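Local coordinates for protein putative isomerase (Sinorhizobium meliloti, PDB 2PPG) that is of unknown function but is a putative isomerase of the enolase superfamily, pairing an N-terminal capping domain with a barrel-type C-terminal domain, at residues Val57-Glu62 against Asp129-Asp134; Asn63-Trp68 against Gly137-Leu142; Gly162-Thr167 against Ala172-Ala177. All blocks are in the same frame, centred on the assembly; numbering follows the deposited sequence.

Contact 1 of 3, residues Val57-Glu62 against Asp129-Asp134; sequences VRIETE and DIALWD
The sheet-on-helix core of the N-terminal domain is closed here by I59, on strand 52-61, pressing on A131 in helix 119-140. The methyl CB of A131 sits against the flank of the isoleucine rather than at its tip alone: CG1 and CD1 of I59 both lie 3.6 Å from A131 CB, and I59 CB is 4.1 Å from the same methyl. The torsions explain this. With chi1 at -58°, CG1 lies beside the backbone N and CG2 takes the place anti to it; the chain then runs on extended to CD1, which goes past the alanine and stops 3.9 Å from CD1 of L132. L132 leaves the helix pointing away from the strand, and only its end bends back to this meeting. One inward position earlier on the strand, CG1 of V57 reaches A131 CB more loosely, at 4.3 Å.

This is the antiparallel sheet and helix pairing of the enolase-type N-terminal domain. The axes of strand segment 57-61 and helix segment 129-134 cross at -39° and approach to 8.2 Å, close spacing that suits a residue as small as A131. I59 also touches V7 of strand 7-17, and L132 packs on A100 and I103 of helix 100-109. The alternate strand residues take the other face, where R58 NH2 makes a salt bridge to E60 OE1, 3.2 Å, the carboxylate oxygen lying at the edge of the guanidinium and being met on its anti side. Across the helix, D129 and W133 bond to T299 of helix 293-310.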
loop_
_atom_site.group_PDB
_atom_site.type_symbol
_atom_site.label_atom_id
_atom_site.label_comp_id
_atom_site.label_asym_id
_atom_site.label_seq_id
_atom_site.Cartn_x
_atom_site.Cartn_y
_atom_site.Cartn_z
ATOM N N VAL A 57 -5.481 25.010 -39.498
ATOM C CA VAL A 57 -6.087 24.066 -40.390
ATOM C C VAL A 57 -7.448 24.627 -40.757
ATOM O O VAL A 57 -8.153 25.174 -39.905
ATOM C CB VAL A 57 -6.162 22.655 -39.741
ATOM C CG1 VAL A 57 -7.326 21.860 -40.262
ATOM C CG2 VAL A 57 -4.887 21.894 -39.997
ATOM N N ARG A 58 -7.785 24.518 -42.038
ATOM C CA ARG A 58 -9.052 24.982 -42.570
ATOM C C ARG A 58 -9.722 23.783 -43.210
ATOM O O ARG A 58 -9.144 23.155 -44.094
ATOM C CB ARG A 58 -8.800 26.060 -43.619
ATOM C CG ARG A 58 -10.033 26.641 -44.273
ATOM C CD ARG A 58 -9.625 27.404 -45.530
ATOM N NE ARG A 58 -10.725 28.193 -46.073
ATOM C CZ ARG A 58 -11.607 27.750 -46.967
ATOM N NH1 ARG A 58 -12.570 28.550 -47.382
ATOM N NH2 ARG A 58 -11.529 26.514 -47.442
ATOM N N ILE A 59 -10.926 23.458 -42.747
ATOM C CA ILE A 59 -11.641 22.278 -43.211
ATOM C C ILE A 59 -12.975 22.682 -43.818
ATOM O O ILE A 59 -13.729 23.434 -43.211
ATOM C CB ILE A 59 -11.878 21.252 -42.056
ATOM C CG1 ILE A 59 -10.543 20.833 -41.435
ATOM C CG2 ILE A 59 -12.667 20.034 -42.561
ATOM C CD1 ILE A 59 -10.611 19.622 -40.525
ATOM N N GLU A 60 -13.257 22.186 -45.018
ATOM C CA GLU A 60 -14.488 22.525 -45.707
ATOM C C GLU A 60 -15.353 21.296 -46.017
ATOM O O GLU A 60 -14.860 20.280 -46.517
ATOM C CB GLU A 60 -14.185 23.306 -46.991
ATOM C CG GLU A 60 -15.423 23.772 -47.764
ATOM C CD GLU A 60 -15.087 24.615 -48.997
ATOM O OE1 GLU A 60 -13.941 25.118 -49.083
ATOM O OE2 GLU A 60 -15.971 24.778 -49.879
ATOM N N THR A 61 -16.648 21.418 -45.723
ATOM C CA THR A 61 -17.626 20.378 -46.030
ATOM C C THR A 61 -18.096 20.456 -47.479
ATOM O O THR A 61 -17.853 21.435 -48.163
ATOM C CB THR A 61 -18.854 20.487 -45.133
ATOM O OG1 THR A 61 -19.534 21.716 -45.413
ATOM C CG2 THR A 61 -18.440 20.469 -43.683
ATOM N N GLU A 62 -18.784 19.412 -47.928
ATOM C CA GLU A 62 -19.301 19.322 -49.290
ATOM C C GLU A 62 -20.248 20.477 -49.661
ATOM O O GLU A 62 -20.290 20.896 -50.808
ATOM C CB GLU A 62 -20.007 17.979 -49.481
ATOM C CG GLU A 62 -19.924 17.426 -50.882
ATOM C CD GLU A 62 -18.525 16.962 -51.236
ATOM O OE1 GLU A 62 -17.855 16.368 -50.366
ATOM O OE2 GLU A 62 -18.091 17.188 -52.386
ATOM N N ASP A 129 -9.296 18.233 -34.892
ATOM C CA ASP A 129 -10.394 18.107 -33.959
ATOM C C ASP A 129 -11.132 19.430 -33.835
ATOM O O ASP A 129 -12.369 19.487 -33.934
ATOM C CB ASP A 129 -9.883 17.648 -32.591
ATOM C CG ASP A 129 -11.003 17.163 -31.685
ATOM O OD1 ASP A 129 -11.615 16.108 -32.017
ATOM O OD2 ASP A 129 -11.259 17.844 -30.649
ATOM N N ILE A 130 -10.372 20.498 -33.629
ATOM C CA ILE A 130 -10.981 21.794 -33.365
ATOM C C ILE A 130 -11.807 22.234 -34.577
ATOM O O ILE A 130 -12.965 22.631 -34.432
ATOM C CB ILE A 130 -9.931 22.843 -32.923
ATOM C CG1 ILE A 130 -9.346 22.441 -31.562
ATOM C CG2 ILE A 130 -10.536 24.253 -32.880
ATOM C CD1 ILE A 130 -8.196 23.322 -31.083
ATOM N N ALA A 131 -11.233 22.101 -35.771
ATOM C CA ALA A 131 -11.941 22.456 -37.005
ATOM C C ALA A 131 -13.206 21.617 -37.210
ATOM O O ALA A 131 -14.243 22.127 -37.657
ATOM C CB ALA A 131 -11.022 22.336 -38.194
ATOM N N LEU A 132 -13.118 20.335 -36.868
ATOM C CA LEU A 132 -14.294 19.460 -36.867
ATOM C C LEU A 132 -15.388 19.974 -35.932
ATOM O O LEU A 132 -16.554 20.086 -36.327
ATOM C CB LEU A 132 -13.906 18.021 -36.511
ATOM C CG LEU A 132 -13.793 17.014 -37.670
ATOM C CD1 LEU A 132 -13.603 17.648 -39.051
ATOM C CD2 LEU A 132 -12.708 15.970 -37.384
ATOM N N TRP A 133 -15.017 20.300 -34.698
ATOM C CA TRP A 133 -16.001 20.779 -33.747
ATOM C C TRP A 133 -16.581 22.099 -34.228
ATOM O O TRP A 133 -17.791 22.343 -34.106
ATOM C CB TRP A 133 -15.380 20.922 -32.366
ATOM C CG TRP A 133 -15.307 19.618 -31.639
ATOM C CD1 TRP A 133 -14.212 18.818 -31.489
ATOM C CD2 TRP A 133 -16.389 18.949 -30.980
ATOM N NE1 TRP A 133 -14.546 17.695 -30.776
ATOM C CE2 TRP A 133 -15.874 17.752 -30.447
ATOM C CE3 TRP A 133 -17.745 19.255 -30.779
ATOM C CZ2 TRP A 133 -16.663 16.861 -29.726
ATOM C CZ3 TRP A 133 -18.524 18.374 -30.069
ATOM C CH2 TRP A 133 -17.985 17.190 -29.546
ATOM N N ASP A 134 -15.716 22.936 -34.798
ATOM C CA ASP A 134 -16.136 24.210 -35.366
ATOM C C ASP A 134 -17.238 23.999 -36.400
ATOM O O ASP A 134 -18.271 24.670 -36.362
ATOM C CB ASP A 134 -14.942 24.918 -36.003
ATOM C CG ASP A 134 -15.215 26.379 -36.295
ATOM O OD1 ASP A 134 -15.787 27.067 -35.406
ATOM O OD2 ASP A 134 -14.848 26.825 -37.416
#

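Contact 2 of 3, residues Asn63-Trp68 against Gly137-Leu142; sequences NGAVGW and GKLAGL
K138, in the last turns of helix 119-140, reaches across to the backbone of V66 at the start of strand 66-72, a helix-to-sheet tie within the N-terminal domain of the enolase fold. Its CB already points to the strand. CG turns to lie beside the lysine's own backbone N (chi1 -72°), and from there the chain runs out extended. CD passes V66 O at 3.3 Å and CE at 3.7 Å, so the hydrocarbon part of the lysine lies alongside the carbonyl oxygen before the amino group arrives. NZ then donates to V66 O over 2.9 Å. The C=O...N angle is 154°, and NZ is tilted 20° from the carbonyl plane. Two carboxylates share the ammonium, E379 OE2 and D134 OD2, both in salt bridges. The positive charge is thus held between the helix, the sheet and strand 378-380, and would be expected to polarise V66 O.

The side chain of V66 leaves on the other side of the strand and packs on R58. One residue along on each segment, A65 and L139 make the apolar part of the contact, the end of L139 curling toward A65, in the loop just before the strand, although its CB does not. Past L139 the helix finishes in a Schellman motif: G141, with positive phi, lets the chain turn, and L142 N bonds back to G137 O at 2.7 Å. The turn sends the L142 side chain onto F98 of the second subunit. In the loop before the strand, A65 CB stops 3.8 Å from CD1 of L139.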
loop_
_atom_site.group_PDB
_atom_site.type_symbol
_atom_site.label_atom_id
_atom_site.label_comp_id
_atom_site.label_asym_id
_atom_site.label_seq_id
_atom_site.Cartn_x
_atom_site.Cartn_y
_atom_site.Cartn_z
ATOM N N ASN A 63 -20.993 20.990 -48.683
ATOM C CA ASN A 63 -21.958 22.070 -48.914
ATOM C C ASN A 63 -21.396 23.455 -48.617
ATOM O O ASN A 63 -22.142 24.433 -48.551
ATOM C CB ASN A 63 -23.219 21.859 -48.076
ATOM C CG ASN A 63 -23.881 20.519 -48.333
ATOM O OD1 ASN A 63 -23.842 19.995 -49.450
ATOM N ND2 ASN A 63 -24.504 19.958 -47.293
ATOM N N GLY A 64 -20.086 23.535 -48.404
ATOM C CA GLY A 64 -19.424 24.825 -48.321
ATOM C C GLY A 64 -19.270 25.446 -46.947
ATOM O O GLY A 64 -18.836 26.599 -46.840
ATOM N N ALA A 65 -19.609 24.712 -45.890
ATOM C CA ALA A 65 -19.249 25.184 -44.549
ATOM C C ALA A 65 -17.729 25.052 -44.324
ATOM O O ALA A 65 -17.064 24.180 -44.912
ATOM C CB ALA A 65 -20.043 24.455 -43.454
ATOM N N VAL A 66 -17.191 25.936 -43.492
ATOM C CA VAL A 66 -15.766 26.014 -43.260
ATOM C C VAL A 66 -15.495 26.035 -41.750
ATOM O O VAL A 66 -16.118 26.798 -40.992
ATOM C CB VAL A 66 -15.147 27.269 -43.941
ATOM C CG1 VAL A 66 -13.662 27.371 -43.647
ATOM C CG2 VAL A 66 -15.373 27.238 -45.456
ATOM N N GLY A 67 -14.584 25.164 -41.322
ATOM C CA GLY A 67 -14.163 25.095 -39.939
ATOM C C GLY A 67 -12.693 25.437 -39.821
ATOM O O GLY A 67 -11.894 25.146 -40.717
ATOM N N TRP A 68 -12.323 26.054 -38.709
ATOM C CA TRP A 68 -10.937 26.395 -38.498
ATOM C C TRP A 68 -10.411 25.761 -37.233
ATOM O O TRP A 68 -11.103 25.712 -36.220
ATOM C CB TRP A 68 -10.764 27.903 -38.406
ATOM C CG TRP A 68 -10.891 28.629 -39.715
ATOM C CD1 TRP A 68 -12.006 29.253 -40.199
ATOM C CD2 TRP A 68 -9.856 28.847 -40.682
ATOM N NE1 TRP A 68 -11.729 29.852 -41.399
ATOM C CE2 TRP A 68 -10.422 29.617 -41.729
ATOM C CE3 TRP A 68 -8.499 28.487 -40.757
ATOM C CZ2 TRP A 68 -9.691 30.023 -42.847
ATOM C CZ3 TRP A 68 -7.761 28.887 -41.866
ATOM C CH2 TRP A 68 -8.362 29.652 -42.901
ATOM N N GLY A 137 -20.682 22.912 -34.684
ATOM C CA GLY A 137 -21.370 24.116 -34.208
ATOM C C GLY A 137 -22.002 24.962 -35.314
ATOM O O GLY A 137 -23.162 25.391 -35.212
ATOM N N LYS A 138 -21.249 25.193 -36.386
ATOM C CA LYS A 138 -21.757 25.967 -37.518
ATOM C C LYS A 138 -22.929 25.286 -38.218
ATOM O O LYS A 138 -23.943 25.930 -38.493
ATOM C CB LYS A 138 -20.643 26.284 -38.510
ATOM C CG LYS A 138 -19.692 27.328 -37.979
ATOM C CD LYS A 138 -18.586 27.683 -38.968
ATOM C CE LYS A 138 -17.745 28.814 -38.403
ATOM N NZ LYS A 138 -16.347 28.812 -38.933
ATOM N N LEU A 139 -22.782 23.989 -38.482
ATOM C CA LEU A 139 -23.828 23.177 -39.102
ATOM C C LEU A 139 -25.114 23.111 -38.298
ATOM O O LEU A 139 -26.185 22.948 -38.870
ATOM C CB LEU A 139 -23.324 21.757 -39.301
ATOM C CG LEU A 139 -22.990 21.291 -40.713
ATOM C CD1 LEU A 139 -22.697 22.465 -41.621
ATOM C CD2 LEU A 139 -21.830 20.327 -40.656
ATOM N N ALA A 140 -25.003 23.217 -36.975
ATOM C CA ALA A 140 -26.164 23.122 -36.088
ATOM C C ALA A 140 -26.646 24.491 -35.617
ATOM O O ALA A 140 -27.685 24.598 -34.957
ATOM C CB ALA A 140 -25.847 22.242 -34.900
ATOM N N GLY A 141 -25.891 25.532 -35.957
ATOM C CA GLY A 141 -26.209 26.879 -35.520
ATOM C C GLY A 141 -25.995 27.039 -34.028
ATOM O O GLY A 141 -26.696 27.807 -33.373
ATOM N N LEU A 142 -25.031 26.303 -33.479
ATOM C CA LEU A 142 -24.766 26.370 -32.048
ATOM C C LEU A 142 -23.327 26.728 -31.737
ATOM O O LEU A 142 -22.425 26.392 -32.494
ATOM C CB LEU A 142 -25.116 25.047 -31.382
ATOM C CG LEU A 142 -26.592 24.645 -31.472
ATOM C CD1 LEU A 142 -26.755 23.166 -31.153
ATOM C CD2 LEU A 142 -27.460 25.514 -30.565
#

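Contact 3 of 3, residues Gly162-Thr167 against Ala172-Ala177; sequences GLPEDT and AELAAA
An inverse gamma turn centred on P164 brings the CD edge atom of its ring against L174, although the proline CB points away from the helix: P164 CD lies 3.8 Å from L174 CD2, the two side chains crossing at a slant. The turn is closed by a weak bond from E165 N to L163 O, 3.0 Å long. At chi1 -167° the L174 side chain swings opposite its own N, and the CD2 methyl reaches the loop, where it also comes within 4.4 Å of E165 CG.

The chain between strand 155-161 and helix 168-180 is a beta-alpha loop of the barrel domain, and the contact folds this loop back on the helix that follows it. L163 is the buried side chain of the loop in this contact. Its CB points at the helix; CD2 lies 4.4 Å from L174 CG and 4.1 Å from A175 N, and both methyls, CD1 and CD2, come to about 4.5 Å of A175 CB. The helix also packs on helix 197-208, A172 on L204 and A175 on L208, so A175 sits between the loop and that helix. T167 is the N-cap of the helix, its OG1 taking the N-H of K170, and R171 NH1 bonds to E165 O.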
loop_
_atom_site.group_PDB
_atom_site.type_symbol
_atom_site.label_atom_id
_atom_site.label_comp_id
_atom_site.label_asym_id
_atom_site.label_seq_id
_atom_site.Cartn_x
_atom_site.Cartn_y
_atom_site.Cartn_z
ATOM N N GLY A 162 2.755 36.279 -17.143
ATOM C CA GLY A 162 3.961 36.874 -17.708
ATOM C C GLY A 162 4.081 38.381 -17.561
ATOM O O GLY A 162 3.169 39.146 -17.906
ATOM N N LEU A 163 5.227 38.815 -17.056
ATOM C CA LEU A 163 5.487 40.233 -16.868
ATOM C C LEU A 163 6.829 40.543 -17.482
ATOM O O LEU A 163 7.838 40.476 -16.796
ATOM C CB LEU A 163 5.518 40.568 -15.385
ATOM C CG LEU A 163 4.287 40.153 -14.589
ATOM C CD1 LEU A 163 4.566 40.272 -13.106
ATOM C CD2 LEU A 163 3.079 40.999 -15.008
ATOM N N PRO A 164 6.846 40.862 -18.789
ATOM C CA PRO A 164 8.113 41.116 -19.477
ATOM C C PRO A 164 8.681 42.515 -19.195
ATOM O O PRO A 164 8.357 43.467 -19.910
ATOM C CB PRO A 164 7.751 40.960 -20.970
ATOM C CG PRO A 164 6.257 40.634 -21.026
ATOM C CD PRO A 164 5.687 40.998 -19.691
ATOM N N GLU A 165 9.498 42.632 -18.147
ATOM C CA GLU A 165 10.281 43.846 -17.879
ATOM C C GLU A 165 11.597 43.482 -17.190
ATOM O O GLU A 165 11.701 42.420 -16.561
ATOM C CB GLU A 165 9.493 44.872 -17.054
ATOM C CG GLU A 165 8.544 45.776 -17.867
ATOM C CD GLU A 165 9.238 46.987 -18.515
ATOM O OE1 GLU A 165 10.494 47.056 -18.513
ATOM O OE2 GLU A 165 8.512 47.875 -19.025
ATOM N N ASP A 166 12.588 44.365 -17.309
ATOM C CA ASP A 166 13.976 44.062 -16.920
ATOM C C ASP A 166 14.237 43.957 -15.413
ATOM O O ASP A 166 15.123 43.217 -14.986
ATOM C CB ASP A 166 14.944 45.095 -17.511
ATOM C CG ASP A 166 14.799 45.256 -19.017
ATOM O OD1 ASP A 166 14.541 44.256 -19.728
ATOM O OD2 ASP A 166 14.961 46.400 -19.494
ATOM N N THR A 167 13.498 44.713 -14.611
ATOM C CA THR A 167 13.731 44.707 -13.169
ATOM C C THR A 167 12.505 44.241 -12.391
ATOM O O THR A 167 11.364 44.321 -12.873
ATOM C CB THR A 167 14.184 46.101 -12.628
ATOM O OG1 THR A 167 13.098 47.032 -12.702
ATOM C CG2 THR A 167 15.370 46.657 -13.421
ATOM N N ALA A 172 6.671 44.604 -11.186
ATOM C CA ALA A 172 5.633 44.899 -10.200
ATOM C C ALA A 172 4.749 46.007 -10.718
ATOM O O ALA A 172 3.526 45.953 -10.583
ATOM C CB ALA A 172 6.255 45.301 -8.878
ATOM N N GLU A 173 5.376 47.013 -11.323
ATOM C CA GLU A 173 4.622 48.127 -11.884
ATOM C C GLU A 173 3.712 47.673 -13.010
ATOM O O GLU A 173 2.580 48.144 -13.118
ATOM C CB GLU A 173 5.541 49.262 -12.344
ATOM C CG GLU A 173 5.805 50.285 -11.259
ATOM C CD GLU A 173 4.520 50.810 -10.628
ATOM O OE1 GLU A 173 3.645 51.302 -11.381
ATOM O OE2 GLU A 173 4.393 50.749 -9.381
ATOM N N LEU A 174 4.203 46.750 -13.833
ATOM C CA LEU A 174 3.389 46.198 -14.897
ATOM C C LEU A 174 2.179 45.509 -14.291
ATOM O O LEU A 174 1.050 45.769 -14.696
ATOM C CB LEU A 174 4.181 45.244 -15.793
ATOM C CG LEU A 174 3.452 44.888 -17.101
ATOM C CD1 LEU A 174 2.762 46.114 -17.707
ATOM C CD2 LEU A 174 4.390 44.251 -18.114
ATOM N N ALA A 175 2.408 44.657 -13.298
ATOM C CA ALA A 175 1.299 44.028 -12.586
ATOM C C ALA A 175 0.276 45.081 -12.208
ATOM O O ALA A 175 -0.908 44.948 -12.535
ATOM C CB ALA A 175 1.792 43.307 -11.340
ATOM N N ALA A 176 0.754 46.134 -11.538
ATOM C CA ALA A 176 -0.095 47.209 -11.014
ATOM C C ALA A 176 -0.954 47.890 -12.088
ATOM O O ALA A 176 -2.086 48.303 -11.816
ATOM C CB ALA A 176 0.755 48.243 -10.272
ATOM N N ALA A 177 -0.408 47.997 -13.299
ATOM C CA ALA A 177 -1.131 48.569 -14.429
ATOM C C ALA A 177 -2.327 47.704 -14.807
ATOM O O ALA A 177 -3.448 48.202 -14.948
ATOM C CB ALA A 177 -0.204 48.729 -15.609
#

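Contacts 1 and 2 form one continuous region, with centres about 8 Å apart: both use helix 119-140, and their strands are neighbours in the antiparallel sheet. I59 O meets G67 N at 2.7 Å, a probable backbone hydrogen bond between the two strands, and D134 OD2 of contact 1 lies 2.9 Å from W68 N of contact 2, a second probable hydrogen bond. Contact 3 belongs to the barrel domain, on the opposite side of the chain's centre. Its centre is about 39 Å from that of contact 1 and about 41 Å from that of contact 2. In enolase-superfamily barrels the active site lies at the C-terminal ends of the strands, the end from which the 162-167 loop leaves.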